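Local coordinates for ALDH21) (Physcomitrella patens subsp. patens, PDB 5MZ5), which oxidises succinic semialdehyde with NADP(+) as coenzyme, a member of the aldehyde dehydrogenase family, at residues A[369-374]-A[417-422]. Residues are numbered along the deposited sequence; the frame is centred on the assembly and turned at random.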
loop_
_atom_site.group_PDB
_atom_site.type_symbol
_atom_site.label_atom_id
_atom_site.label_comp_id
_atom_site.label_asym_id
_atom_site.label_seq_id
_atom_site.Cartn_x
_atom_site.Cartn_y
_atom_site.Cartn_z
ATOM N N LYS A 369 -12.483 -35.719 -31.348
ATOM C CA LYS A 369 -13.089 -37.037 -31.102
ATOM C C LYS A 369 -13.466 -37.204 -29.627
ATOM O O LYS A 369 -14.542 -37.723 -29.342
ATOM C CB LYS A 369 -12.160 -38.185 -31.552
ATOM C CG LYS A 369 -12.088 -38.398 -33.054
ATOM C CD LYS A 369 -11.089 -39.499 -33.380
ATOM C CE LYS A 369 -10.868 -39.673 -34.863
ATOM N NZ LYS A 369 -9.994 -40.842 -35.163
ATOM N N GLY A 370 -12.589 -36.733 -28.727
ATOM C CA GLY A 370 -12.790 -36.752 -27.280
ATOM C C GLY A 370 -14.006 -35.945 -26.864
ATOM O O GLY A 370 -14.817 -36.417 -26.064
ATOM N N ILE A 371 -14.153 -34.727 -27.431
ATOM C CA ILE A 371 -15.292 -33.820 -27.181
ATOM C C ILE A 371 -16.597 -34.476 -27.691
ATOM O O ILE A 371 -17.583 -34.534 -26.959
ATOM C CB ILE A 371 -15.036 -32.411 -27.787
ATOM C CG1 ILE A 371 -13.879 -31.701 -27.059
ATOM C CG2 ILE A 371 -16.313 -31.561 -27.755
ATOM C CD1 ILE A 371 -13.066 -30.702 -27.930
ATOM N N GLU A 372 -16.571 -35.003 -28.930
ATOM C CA GLU A 372 -17.677 -35.721 -29.565
ATOM C C GLU A 372 -18.148 -36.912 -28.683
ATOM O O GLU A 372 -19.359 -37.117 -28.534
ATOM C CB GLU A 372 -17.240 -36.221 -30.959
ATOM C CG GLU A 372 -18.369 -36.799 -31.801
ATOM C CD GLU A 372 -17.950 -37.622 -33.004
ATOM O OE1 GLU A 372 -16.751 -37.969 -33.119
ATOM O OE2 GLU A 372 -18.832 -37.933 -33.832
ATOM N N ASP A 373 -17.190 -37.671 -28.095
ATOM C CA ASP A 373 -17.494 -38.806 -27.215
ATOM C C ASP A 373 -18.242 -38.331 -25.967
ATOM O O ASP A 373 -19.237 -38.942 -25.573
ATOM C CB ASP A 373 -16.203 -39.547 -26.789
ATOM C CG ASP A 373 -15.451 -40.308 -27.865
ATOM O OD1 ASP A 373 -16.063 -40.618 -28.923
ATOM O OD2 ASP A 373 -14.244 -40.600 -27.652
ATOM N N TRP A 374 -17.757 -37.232 -25.347
ATOM C CA TRP A 374 -18.376 -36.660 -24.154
ATOM C C TRP A 374 -19.757 -36.104 -24.444
ATOM O O TRP A 374 -20.633 -36.231 -23.597
ATOM C CB TRP A 374 -17.458 -35.640 -23.468
ATOM C CG TRP A 374 -16.315 -36.274 -22.728
ATOM C CD1 TRP A 374 -15.933 -37.588 -22.762
ATOM C CD2 TRP A 374 -15.400 -35.614 -21.849
ATOM N NE1 TRP A 374 -14.836 -37.784 -21.959
ATOM C CE2 TRP A 374 -14.483 -36.588 -21.388
ATOM C CE3 TRP A 374 -15.244 -34.278 -21.421
ATOM C CZ2 TRP A 374 -13.462 -36.285 -20.481
ATOM C CZ3 TRP A 374 -14.218 -33.978 -20.540
ATOM C CH2 TRP A 374 -13.329 -34.968 -20.098
ATOM N N GLY A 417 -13.813 -27.388 -25.195
ATOM C CA GLY A 417 -14.424 -27.458 -26.519
ATOM C C GLY A 417 -15.636 -26.558 -26.623
ATOM O O GLY A 417 -16.061 -25.984 -25.609
ATOM N N PRO A 418 -16.231 -26.395 -27.832
ATOM C CA PRO A 418 -17.356 -25.446 -27.952
ATOM C C PRO A 418 -18.676 -26.071 -27.502
ATOM O O PRO A 418 -19.585 -26.286 -28.306
ATOM C CB PRO A 418 -17.313 -25.042 -29.435
ATOM C CG PRO A 418 -16.767 -26.263 -30.132
ATOM C CD PRO A 418 -15.873 -26.985 -29.144
ATOM N N VAL A 419 -18.754 -26.395 -26.202
ATOM C CA VAL A 419 -19.884 -27.073 -25.575
ATOM C C VAL A 419 -20.337 -26.321 -24.349
ATOM O O VAL A 419 -19.517 -26.039 -23.469
ATOM C CB VAL A 419 -19.600 -28.577 -25.244
ATOM C CG1 VAL A 419 -20.881 -29.297 -24.800
ATOM C CG2 VAL A 419 -18.975 -29.305 -26.424
ATOM N N VAL A 420 -21.651 -26.026 -24.283
ATOM C CA VAL A 420 -22.290 -25.339 -23.160
ATOM C C VAL A 420 -23.389 -26.211 -22.561
ATOM O O VAL A 420 -24.266 -26.691 -23.280
ATOM C CB VAL A 420 -22.819 -23.925 -23.537
ATOM C CG1 VAL A 420 -23.549 -23.267 -22.362
ATOM C CG2 VAL A 420 -21.688 -23.028 -24.028
ATOM N N LEU A 421 -23.332 -26.409 -21.238
ATOM C CA LEU A 421 -24.340 -27.164 -20.503
ATOM C C LEU A 421 -25.324 -26.201 -19.868
ATOM O O LEU A 421 -24.955 -25.430 -18.986
ATOM C CB LEU A 421 -23.722 -28.103 -19.461
ATOM C CG LEU A 421 -22.714 -29.143 -19.962
ATOM C CD1 LEU A 421 -22.488 -30.181 -18.924
ATOM C CD2 LEU A 421 -23.168 -29.815 -21.249
ATOM N N LEU A 422 -26.571 -26.222 -20.361
ATOM C CA LEU A 422 -27.655 -25.348 -19.919
ATOM C C LEU A 422 -28.499 -25.967 -18.815
ATOM O O LEU A 422 -28.882 -27.136 -18.891
ATOM C CB LEU A 422 -28.536 -24.980 -21.132
ATOM C CG LEU A 422 -29.715 -24.022 -20.921
ATOM C CD1 LEU A 422 -29.262 -22.644 -20.384
ATOM C CD2 LEU A 422 -30.483 -23.845 -22.213
#
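Ile371 is the one residue of 369-374 that reaches 417-422, and it does so with two branches. Its CG2 makes an apolar contact with CG2 of Val419 at 3.7 Å, methyl against methyl, the two side chains lying alongside, each heading the other way. Its other branch, CG1, lies anti to the carbonyl carbon (chi1 -67°) and carries CD1 over to the backbone of Gly417, where CD1 rests 3.8 Å from CA. The CA atoms of Ile371 and Gly417 are 6.5 Å apart, a close approach made possible because glycine puts no side chain where the CD1 methyl sits. All three touching residues are buried, and Met362 and Ile396 also pack on Ile371. No hydrogen bond joins the two segments. Within 417-422, Val419 N donates to Gly417 O at 2.8 Å, closing an inverse gamma turn centred on Pro418 immediately before the strand begins. The strand is hydrogen-bonded to Thr399 and Ile401 along one edge and to Gln324 and Leu326 along the other. Gly417 lies three residues after Glu414, which binds NADP(+), absent from this model. The arrangement is that of an alpha/beta layer: Ile371 of helix 365-380 packs on the entry to strand 419-425, an inner strand of the mixed sheet in the catalytic domain of the aldehyde dehydrogenase fold.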